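Side-chain contacts in protein argonaute 5 (Arabidopsis thaliana, PDB 4G0O), which probably uses its MID domain to recognise the 5' nucleotide of small RNAs and so sort them for gene regulation: residues Gln34-Cys39 and Met44-Gln49; Val40-Glu45 and Tyr120-Ala125; Asp68-Ala73 and Thr99-Val104. All blocks are in the same frame, centred on the assembly; numbering follows the deposited sequence.

Interaction 1: Gln34-Cys39 and Met44-Gln49; sequences QLIGMC and MEFKPQ
Phe-46 lies against the flank of helix 27-42, wedged where Ile-36 and Cys-39 sit one turn apart. Its CB begins the contact at 3.7 Å from Ile-36 CG2. Farther out, CG and CD1 run under the other branch: Ile-36 CG1 is over one face of the ring, 3.6 Å from Phe-46 CD1 and only 19° off the ring normal, a CH-pi contact shifted toward the rim. Ile-36 CD1 carries on above Phe-46 CD1 and CE1. Ile-36 can use both branches because CG1 lies beside its own backbone N (chi1 -81°), which puts CG2 anti to it. On the other rim of the ring, Phe-46 CE2 approaches Cys-39 CB at 3.9 Å; Cys-39 SG comes in obliquely, 5.1 Å from the ring centroid, as a sulfur-aromatic contact. Met-44 SD fills the ring edge in plane and also meets Cys-39 CB at 3.8 Å, so two sulfurs crowd one corner of the phenyl.

The backbone fixes this corner. Met-44 N bonds to Cys-39 O (3.1 Å, 158°). Trp-14 of strand 7-18 packs edge-to-face with Phe-46, and Glu-45 and Lys-47 pair with that strand through their backbones. The whole is a beta-alpha-beta crossover: strand 7-18, helix 27-42, then strand 45-46 running parallel to the first.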
loop_
_atom_site.group_PDB
_atom_site.type_symbol
_atom_site.label_atom_id
_atom_site.label_comp_id
_atom_site.label_asym_id
_atom_site.label_seq_id
_atom_site.Cartn_x
_atom_site.Cartn_y
_atom_site.Cartn_z
ATOM N N GLN A 34 6.445 5.043 8.152
ATOM C CA GLN A 34 6.820 3.955 9.048
ATOM C C GLN A 34 6.784 2.581 8.367
ATOM O O GLN A 34 7.671 1.754 8.591
ATOM C CB GLN A 34 5.949 3.956 10.316
ATOM C CG GLN A 34 6.304 5.051 11.316
ATOM C CD GLN A 34 5.350 5.106 12.512
ATOM O OE1 GLN A 34 4.847 4.079 12.989
ATOM N NE2 GLN A 34 5.104 6.315 13.000
ATOM N N LEU A 35 5.767 2.345 7.536
ATOM C CA LEU A 35 5.597 1.052 6.865
ATOM C C LEU A 35 6.823 0.753 6.012
ATOM O O LEU A 35 7.399 -0.333 6.096
ATOM C CB LEU A 35 4.341 1.054 5.997
ATOM C CG LEU A 35 3.493 -0.222 5.932
ATOM C CD1 LEU A 35 2.667 -0.197 4.690
ATOM C CD2 LEU A 35 4.308 -1.525 6.020
ATOM N N ILE A 36 7.237 1.737 5.218
ATOM C CA ILE A 36 8.431 1.613 4.389
ATOM C C ILE A 36 9.702 1.378 5.215
ATOM O O ILE A 36 10.550 0.575 4.825
ATOM C CB ILE A 36 8.576 2.819 3.460
ATOM C CG1 ILE A 36 7.674 2.619 2.246
ATOM C CG2 ILE A 36 10.019 3.010 2.996
ATOM C CD1 ILE A 36 7.392 3.893 1.501
ATOM N N GLY A 37 9.808 2.050 6.362
ATOM C CA GLY A 37 10.907 1.831 7.285
ATOM C C GLY A 37 10.919 0.399 7.790
ATOM O O GLY A 37 11.974 -0.199 7.968
ATOM N N MET A 38 9.727 -0.148 8.013
ATOM C CA MET A 38 9.563 -1.544 8.410
ATOM C C MET A 38 9.875 -2.510 7.248
ATOM O O MET A 38 10.557 -3.516 7.442
ATOM C CB MET A 38 8.146 -1.766 8.968
ATOM C CG MET A 38 7.829 -3.193 9.385
ATOM S SD MET A 38 8.954 -3.901 10.625
ATOM C CE MET A 38 8.473 -3.007 12.120
ATOM N N CYS A 39 9.390 -2.207 6.042
ATOM C CA CYS A 39 9.780 -2.987 4.868
ATOM C C CYS A 39 11.303 -2.995 4.742
ATOM O O CYS A 39 11.916 -4.037 4.520
ATOM C CB CYS A 39 9.169 -2.405 3.582
ATOM S SG CYS A 39 7.367 -2.688 3.351
ATOM N N MET A 44 13.876 -5.113 2.329
ATOM C CA MET A 44 13.473 -4.494 1.063
ATOM C C MET A 44 14.255 -3.221 0.826
ATOM O O MET A 44 14.912 -2.708 1.742
ATOM C CB MET A 44 11.981 -4.168 1.046
ATOM C CG MET A 44 11.087 -5.387 1.094
ATOM S SD MET A 44 9.374 -4.937 0.802
ATOM C CE MET A 44 9.380 -4.790 -0.997
ATOM N N GLU A 45 14.197 -2.736 -0.410
ATOM C CA GLU A 45 14.703 -1.411 -0.740
ATOM C C GLU A 45 13.571 -0.588 -1.356
ATOM O O GLU A 45 12.865 -1.058 -2.242
ATOM C CB GLU A 45 15.888 -1.494 -1.699
ATOM C CG GLU A 45 16.736 -0.235 -1.675
ATOM C CD GLU A 45 17.729 -0.154 -2.819
ATOM O OE1 GLU A 45 18.220 -1.217 -3.281
ATOM O OE2 GLU A 45 18.005 0.995 -3.256
ATOM N N PHE A 46 13.378 0.630 -0.859
ATOM C CA PHE A 46 12.299 1.484 -1.329
ATOM C C PHE A 46 12.845 2.850 -1.666
ATOM O O PHE A 46 13.603 3.413 -0.883
ATOM C CB PHE A 46 11.274 1.683 -0.215
ATOM C CG PHE A 46 10.001 0.910 -0.395
ATOM C CD1 PHE A 46 8.893 1.505 -0.990
ATOM C CD2 PHE A 46 9.894 -0.389 0.069
ATOM C CE1 PHE A 46 7.725 0.811 -1.133
ATOM C CE2 PHE A 46 8.715 -1.095 -0.086
ATOM C CZ PHE A 46 7.631 -0.492 -0.682
ATOM N N LYS A 47 12.443 3.392 -2.816
ATOM C CA LYS A 47 12.657 4.801 -3.083
ATOM C C LYS A 47 11.788 5.574 -2.106
ATOM O O LYS A 47 10.604 5.286 -1.985
ATOM C CB LYS A 47 12.254 5.131 -4.511
ATOM C CG LYS A 47 12.743 6.466 -5.017
ATOM C CD LYS A 47 12.511 6.549 -6.526
ATOM C CE LYS A 47 12.918 7.903 -7.099
ATOM N NZ LYS A 47 11.994 8.974 -6.658
ATOM N N PRO A 48 12.375 6.541 -1.386
ATOM C CA PRO A 48 11.619 7.267 -0.352
ATOM C C PRO A 48 10.548 8.217 -0.882
ATOM O O PRO A 48 9.643 8.576 -0.142
ATOM C CB PRO A 48 12.699 8.049 0.414
ATOM C CG PRO A 48 13.897 8.036 -0.452
ATOM C CD PRO A 48 13.817 6.834 -1.344
ATOM N N GLN A 49 10.648 8.601 -2.148
ATOM C CA GLN A 49 9.687 9.513 -2.744
ATOM C C GLN A 49 8.697 8.695 -3.571
ATOM O O GLN A 49 9.093 7.809 -4.326
ATOM C CB GLN A 49 10.398 10.561 -3.615
ATOM C CG GLN A 49 11.448 11.422 -2.872
ATOM C CD GLN A 49 12.903 11.064 -3.206
ATOM O OE1 GLN A 49 13.617 12.008 -3.814
ATOM N NE2 GLN A 49 13.381 9.967 -2.907
#

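Interaction 2: Val40-Glu45 and Tyr120-Ala125; sequences VSKGME and YMENVA
Lys-42 and Glu-122 meet as aliphatic chains rather than as charges, in a partly buried helix-helix contact where the C-terminal turn of helix 27-42 comes up against helix 118-131. The closest touch is between methylenes: Lys-42 CE is 3.6 Å from Glu-122 CG, with Lys-42 CD at 4.1 Å from the same carbon. Lys-42 CE also lies 3.7 Å from Glu-122 OE2. The two side chains cross at about a right angle. Glu-122 reaches the neighbouring helix by extension, its CG anti to the backbone N (chi1 -178°) and the rest of the chain straight beyond, whereas Lys-42 bends at both chi3 and chi4.

That bend turns the ammonium away from the carboxylate. Lys-42 NZ and Glu-122 OE2 stay 4.4 Å apart, too far for a salt bridge, although the opposite charges may still attract weakly. The ammonium is instead tied down by a hydrogen bond to the carbonyl oxygen of Lys-3.

A second, looser point of contact lies deeper. The CB of Met-44 points toward the other helix, and its SD comes to 4.2 Å from Ala-125 O. The CB of Ala-125 also points across, and its small size is consistent with the close approach of the backbones, with Lys-42 CA and Ala-125 CA 8.1 Å apart. Between Lys-42 and Met-44 the chain turns through a Schellman motif at Gly-43. Its phi of 135° would jam a CB against the carbonyl oxygen of Lys-42.

Around this junction, Lys-42 also packs on Leu-126 of helix 118-131, and Met-44 on Ile-128 and Asn-129. Met-5 of strand 3-5 touches both Lys-42 and Met-44, while Ala-9 and Val-11 of strand 7-18 back Met-44, placing the turn between helix 118-131 and the sheet.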
loop_
_atom_site.group_PDB
_atom_site.type_symbol
_atom_site.label_atom_id
_atom_site.label_comp_id
_atom_site.label_asym_id
_atom_site.label_seq_id
_atom_site.Cartn_x
_atom_site.Cartn_y
_atom_site.Cartn_z
ATOM N N VAL A 40 11.912 -1.822 4.891
ATOM C CA VAL A 40 13.347 -1.692 4.665
ATOM C C VAL A 40 14.186 -2.389 5.740
ATOM O O VAL A 40 15.145 -3.090 5.423
ATOM C CB VAL A 40 13.771 -0.224 4.475
ATOM C CG1 VAL A 40 15.264 -0.049 4.746
ATOM C CG2 VAL A 40 13.421 0.225 3.050
ATOM N N SER A 41 13.808 -2.231 7.004
ATOM C CA SER A 41 14.524 -2.926 8.078
ATOM C C SER A 41 14.518 -4.439 7.872
ATOM O O SER A 41 15.432 -5.129 8.320
ATOM C CB SER A 41 13.922 -2.602 9.447
ATOM O OG SER A 41 12.556 -2.986 9.492
ATOM N N LYS A 42 13.495 -4.957 7.192
ATOM C CA LYS A 42 13.374 -6.405 7.014
ATOM C C LYS A 42 14.066 -6.929 5.754
ATOM O O LYS A 42 14.203 -8.141 5.587
ATOM C CB LYS A 42 11.915 -6.860 7.072
ATOM C CG LYS A 42 11.246 -6.602 8.424
ATOM C CD LYS A 42 9.912 -7.331 8.555
ATOM C CE LYS A 42 10.024 -8.538 9.497
ATOM N NZ LYS A 42 10.687 -9.709 8.864
ATOM N N GLY A 43 14.513 -6.025 4.881
ATOM C CA GLY A 43 15.347 -6.423 3.758
ATOM C C GLY A 43 14.992 -5.831 2.408
ATOM O O GLY A 43 15.726 -6.027 1.435
ATOM N N MET A 44 13.876 -5.113 2.329
ATOM C CA MET A 44 13.473 -4.494 1.063
ATOM C C MET A 44 14.255 -3.221 0.826
ATOM O O MET A 44 14.912 -2.708 1.742
ATOM C CB MET A 44 11.981 -4.168 1.046
ATOM C CG MET A 44 11.087 -5.387 1.094
ATOM S SD MET A 44 9.374 -4.937 0.802
ATOM C CE MET A 44 9.380 -4.790 -0.997
ATOM N N GLU A 45 14.197 -2.736 -0.410
ATOM C CA GLU A 45 14.703 -1.411 -0.740
ATOM C C GLU A 45 13.571 -0.588 -1.356
ATOM O O GLU A 45 12.865 -1.058 -2.242
ATOM C CB GLU A 45 15.888 -1.494 -1.699
ATOM C CG GLU A 45 16.736 -0.235 -1.675
ATOM C CD GLU A 45 17.729 -0.154 -2.819
ATOM O OE1 GLU A 45 18.220 -1.217 -3.281
ATOM O OE2 GLU A 45 18.005 0.995 -3.256
ATOM N N TYR A 120 1.474 -4.999 13.064
ATOM C CA TYR A 120 0.592 -4.949 11.903
ATOM C C TYR A 120 1.419 -4.603 10.671
ATOM O O TYR A 120 1.294 -5.235 9.616
ATOM C CB TYR A 120 -0.517 -3.918 12.123
ATOM C CG TYR A 120 -1.328 -3.565 10.891
ATOM C CD1 TYR A 120 -2.276 -4.438 10.385
ATOM C CD2 TYR A 120 -1.173 -2.332 10.264
ATOM C CE1 TYR A 120 -3.047 -4.100 9.262
ATOM C CE2 TYR A 120 -1.930 -1.986 9.142
ATOM C CZ TYR A 120 -2.869 -2.877 8.646
ATOM O OH TYR A 120 -3.628 -2.545 7.533
ATOM N N MET A 121 2.290 -3.614 10.824
ATOM C CA MET A 121 3.166 -3.193 9.744
ATOM C C MET A 121 4.241 -4.233 9.408
ATOM O O MET A 121 4.708 -4.311 8.264
ATOM C CB MET A 121 3.776 -1.838 10.072
ATOM C CG MET A 121 2.698 -0.738 10.199
ATOM S SD MET A 121 3.381 0.768 10.889
ATOM C CE MET A 121 3.334 1.821 9.490
ATOM N N GLU A 122 4.636 -5.029 10.396
ATOM C CA GLU A 122 5.499 -6.171 10.111
ATOM C C GLU A 122 4.781 -7.122 9.149
ATOM O O GLU A 122 5.313 -7.470 8.099
ATOM C CB GLU A 122 5.900 -6.893 11.404
ATOM C CG GLU A 122 6.832 -8.071 11.174
ATOM C CD GLU A 122 7.558 -8.531 12.439
ATOM O OE1 GLU A 122 7.598 -7.767 13.437
ATOM O OE2 GLU A 122 8.087 -9.663 12.418
ATOM N N ASN A 123 3.555 -7.506 9.507
ATOM C CA ASN A 123 2.696 -8.336 8.651
ATOM C C ASN A 123 2.476 -7.785 7.238
ATOM O O ASN A 123 2.639 -8.500 6.251
ATOM C CB ASN A 123 1.333 -8.553 9.314
ATOM C CG ASN A 123 1.406 -9.494 10.484
ATOM O OD1 ASN A 123 1.529 -10.706 10.304
ATOM N ND2 ASN A 123 1.318 -8.951 11.697
ATOM N N VAL A 124 2.087 -6.521 7.155
ATOM C CA VAL A 124 1.909 -5.853 5.868
ATOM C C VAL A 124 3.201 -5.828 5.060
ATOM O O VAL A 124 3.193 -6.111 3.859
ATOM C CB VAL A 124 1.374 -4.421 6.066
ATOM C CG1 VAL A 124 1.387 -3.626 4.752
ATOM C CG2 VAL A 124 -0.019 -4.482 6.673
ATOM N N ALA A 125 4.310 -5.495 5.709
ATOM C CA ALA A 125 5.609 -5.455 5.030
ATOM C C ALA A 125 5.950 -6.779 4.332
ATOM O O ALA A 125 6.412 -6.790 3.200
ATOM C CB ALA A 125 6.718 -5.063 6.009
#

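Interaction 3: Asp68-Ala73 and Thr99-Val104; sequences DIHKRA and TELGIV
Leu-101 covers one face of the His-70 imidazole with two different groups. Its CB sits over the ring, 4.1 Å from the centroid and 15° off the normal, a CH-pi contact that leans toward the CG and CD2 rim. Over the same face but at the far end is the carbonyl: Leu-101 O stands 3.1 Å from His-70 CE1. It is also close to His-70 NE2, yet lying above the ring it gives no usable angle for a hydrogen bond. Leu-101 CD1 adds a touch on His-70 CB at 4.1 Å. With an alanine in place of His-70, the CB and carbonyl of Leu-101 would probably lose the ring they lie on, leaving a gap between the two helix ends.

What sets the ring there is chi1 of 174°, which carries CG anti to the backbone N and out toward Leu-101. Behind it, the last turn of helix 62-72 is spanned by a salt bridge, Arg-72 NE to Asp-68 OD1 at 2.9 Å (a weak hydrogen bond); Arg-72 NH1 reaches the same oxygen in its own guanidinium plane but from above the carboxylate. Across the contact, Gly-102 leaves helix 90-101 with positive phi, and Ile-103 packs on Leu-76 and Leu-79. Val-104 pairs by backbone with Leu-79 of strand 78-82. Two neighbouring helix ends thus meet beside a parallel sheet, as in the successive beta-alpha-beta units of a Rossmann-like fold.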
loop_
_atom_site.group_PDB
_atom_site.type_symbol
_atom_site.label_atom_id
_atom_site.label_comp_id
_atom_site.label_asym_id
_atom_site.label_seq_id
_atom_site.Cartn_x
_atom_site.Cartn_y
_atom_site.Cartn_z
ATOM N N ASP A 68 -6.985 7.120 -12.786
ATOM C CA ASP A 68 -6.139 8.309 -12.898
ATOM C C ASP A 68 -4.707 7.969 -12.490
ATOM O O ASP A 68 -3.746 8.292 -13.191
ATOM C CB ASP A 68 -6.677 9.430 -12.007
ATOM C CG ASP A 68 -5.814 10.677 -12.044
ATOM O OD1 ASP A 68 -5.535 11.229 -10.957
ATOM O OD2 ASP A 68 -5.434 11.123 -13.151
ATOM N N ILE A 69 -4.573 7.299 -11.352
ATOM C CA ILE A 69 -3.252 6.956 -10.818
ATOM C C ILE A 69 -2.513 6.063 -11.793
ATOM O O ILE A 69 -1.319 6.229 -12.037
ATOM C CB ILE A 69 -3.403 6.259 -9.478
ATOM C CG1 ILE A 69 -3.648 7.316 -8.408
ATOM C CG2 ILE A 69 -2.160 5.443 -9.143
ATOM C CD1 ILE A 69 -4.691 6.944 -7.464
ATOM N N HIS A 70 -3.261 5.136 -12.375
ATOM C CA HIS A 70 -2.721 4.191 -13.328
ATOM C C HIS A 70 -2.211 4.849 -14.599
ATOM O O HIS A 70 -1.205 4.410 -15.143
ATOM C CB HIS A 70 -3.765 3.145 -13.688
ATOM C CG HIS A 70 -3.331 2.223 -14.776
ATOM N ND1 HIS A 70 -2.187 1.460 -14.692
ATOM C CD2 HIS A 70 -3.878 1.950 -15.988
ATOM C CE1 HIS A 70 -2.058 0.742 -15.794
ATOM N NE2 HIS A 70 -3.073 1.026 -16.599
ATOM N N LYS A 71 -2.901 5.885 -15.082
ATOM C CA LYS A 71 -2.490 6.530 -16.341
ATOM C C LYS A 71 -1.340 7.501 -16.130
ATOM O O LYS A 71 -0.521 7.712 -17.029
ATOM C CB LYS A 71 -3.659 7.228 -17.049
ATOM C CG LYS A 71 -4.739 6.265 -17.506
ATOM C CD LYS A 71 -5.756 6.912 -18.437
ATOM C CE LYS A 71 -6.699 5.844 -18.970
ATOM N NZ LYS A 71 -7.578 6.348 -20.060
ATOM N N ARG A 72 -1.275 8.069 -14.929
ATOM C CA ARG A 72 -0.240 9.039 -14.586
ATOM C C ARG A 72 0.984 8.329 -14.073
ATOM O O ARG A 72 2.037 8.940 -13.923
ATOM C CB ARG A 72 -0.736 10.027 -13.526
ATOM C CG ARG A 72 -1.959 10.825 -13.974
ATOM C CD ARG A 72 -2.154 12.096 -13.160
ATOM N NE ARG A 72 -2.842 11.868 -11.891
ATOM C CZ ARG A 72 -2.220 11.807 -10.719
ATOM N NH1 ARG A 72 -2.911 11.604 -9.609
ATOM N NH2 ARG A 72 -0.902 11.947 -10.656
ATOM N N ALA A 73 0.843 7.039 -13.789
ATOM C CA ALA A 73 1.974 6.245 -13.330
ATOM C C ALA A 73 1.920 4.831 -13.885
ATOM O O ALA A 73 1.749 3.873 -13.143
ATOM C CB ALA A 73 2.024 6.220 -11.819
ATOM N N THR A 99 -7.206 -7.157 -11.705
ATOM C CA THR A 99 -7.712 -7.628 -12.978
ATOM C C THR A 99 -7.779 -6.521 -14.035
ATOM O O THR A 99 -7.297 -6.699 -15.157
ATOM C CB THR A 99 -9.108 -8.284 -12.825
ATOM O OG1 THR A 99 -10.056 -7.297 -12.409
ATOM C CG2 THR A 99 -9.074 -9.389 -11.791
ATOM N N GLU A 100 -8.357 -5.372 -13.692
ATOM C CA GLU A 100 -8.657 -4.397 -14.733
ATOM C C GLU A 100 -7.522 -3.464 -15.168
ATOM O O GLU A 100 -7.319 -3.258 -16.368
ATOM C CB GLU A 100 -9.966 -3.663 -14.434
ATOM C CG GLU A 100 -11.180 -4.408 -15.043
ATOM C CD GLU A 100 -12.330 -4.550 -14.070
ATOM O OE1 GLU A 100 -12.557 -3.596 -13.295
ATOM O OE2 GLU A 100 -13.008 -5.601 -14.076
ATOM N N LEU A 101 -6.754 -2.924 -14.226
ATOM C CA LEU A 101 -5.730 -1.954 -14.619
ATOM C C LEU A 101 -4.324 -2.552 -14.617
ATOM O O LEU A 101 -3.405 -2.038 -15.277
ATOM C CB LEU A 101 -5.798 -0.730 -13.712
ATOM C CG LEU A 101 -7.198 -0.115 -13.703
ATOM C CD1 LEU A 101 -7.230 1.158 -12.874
ATOM C CD2 LEU A 101 -7.682 0.131 -15.141
ATOM N N GLY A 102 -4.165 -3.648 -13.883
ATOM C CA GLY A 102 -2.869 -4.287 -13.735
ATOM C C GLY A 102 -1.984 -3.486 -12.808
ATOM O O GLY A 102 -0.930 -2.975 -13.200
ATOM N N ILE A 103 -2.423 -3.360 -11.566
ATOM C CA ILE A 103 -1.615 -2.686 -10.564
ATOM C C ILE A 103 -1.528 -3.491 -9.272
ATOM O O ILE A 103 -2.550 -3.929 -8.705
ATOM C CB ILE A 103 -2.091 -1.246 -10.318
ATOM C CG1 ILE A 103 -1.535 -0.707 -9.016
ATOM C CG2 ILE A 103 -3.582 -1.160 -10.266
ATOM C CD1 ILE A 103 -1.899 0.725 -8.855
ATOM N N VAL A 104 -0.294 -3.716 -8.838
ATOM C CA VAL A 104 -0.052 -4.433 -7.606
ATOM C C VAL A 104 -0.453 -3.522 -6.463
ATOM O O VAL A 104 0.100 -2.435 -6.301
ATOM C CB VAL A 104 1.435 -4.842 -7.477
ATOM C CG1 VAL A 104 1.734 -5.296 -6.058
ATOM C CG2 VAL A 104 1.783 -5.945 -8.501
#

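Overall arrangement
Interactions 1 and 2 belong to one neighbourhood of the fold: they share Met-44, both use helix 27-42, and their centres are 8 Å apart. Interaction 1 is the buried one, apolar and rich in sulfur, and seats that helix on the sheet; interaction 2 joins the end of the helix to helix 118-131 and is only partly buried, with the chains of a lysine and a glutamate crossing there. Direct packing links them, Cys-39 SG meeting Ala-125 CB at 3.6 Å. Interaction 3 stands apart, about 21 Å from the first and 23 Å from the second between centres. A surface contact between two other helices, it relies on a polar aromatic ring under a carbonyl and a methylene.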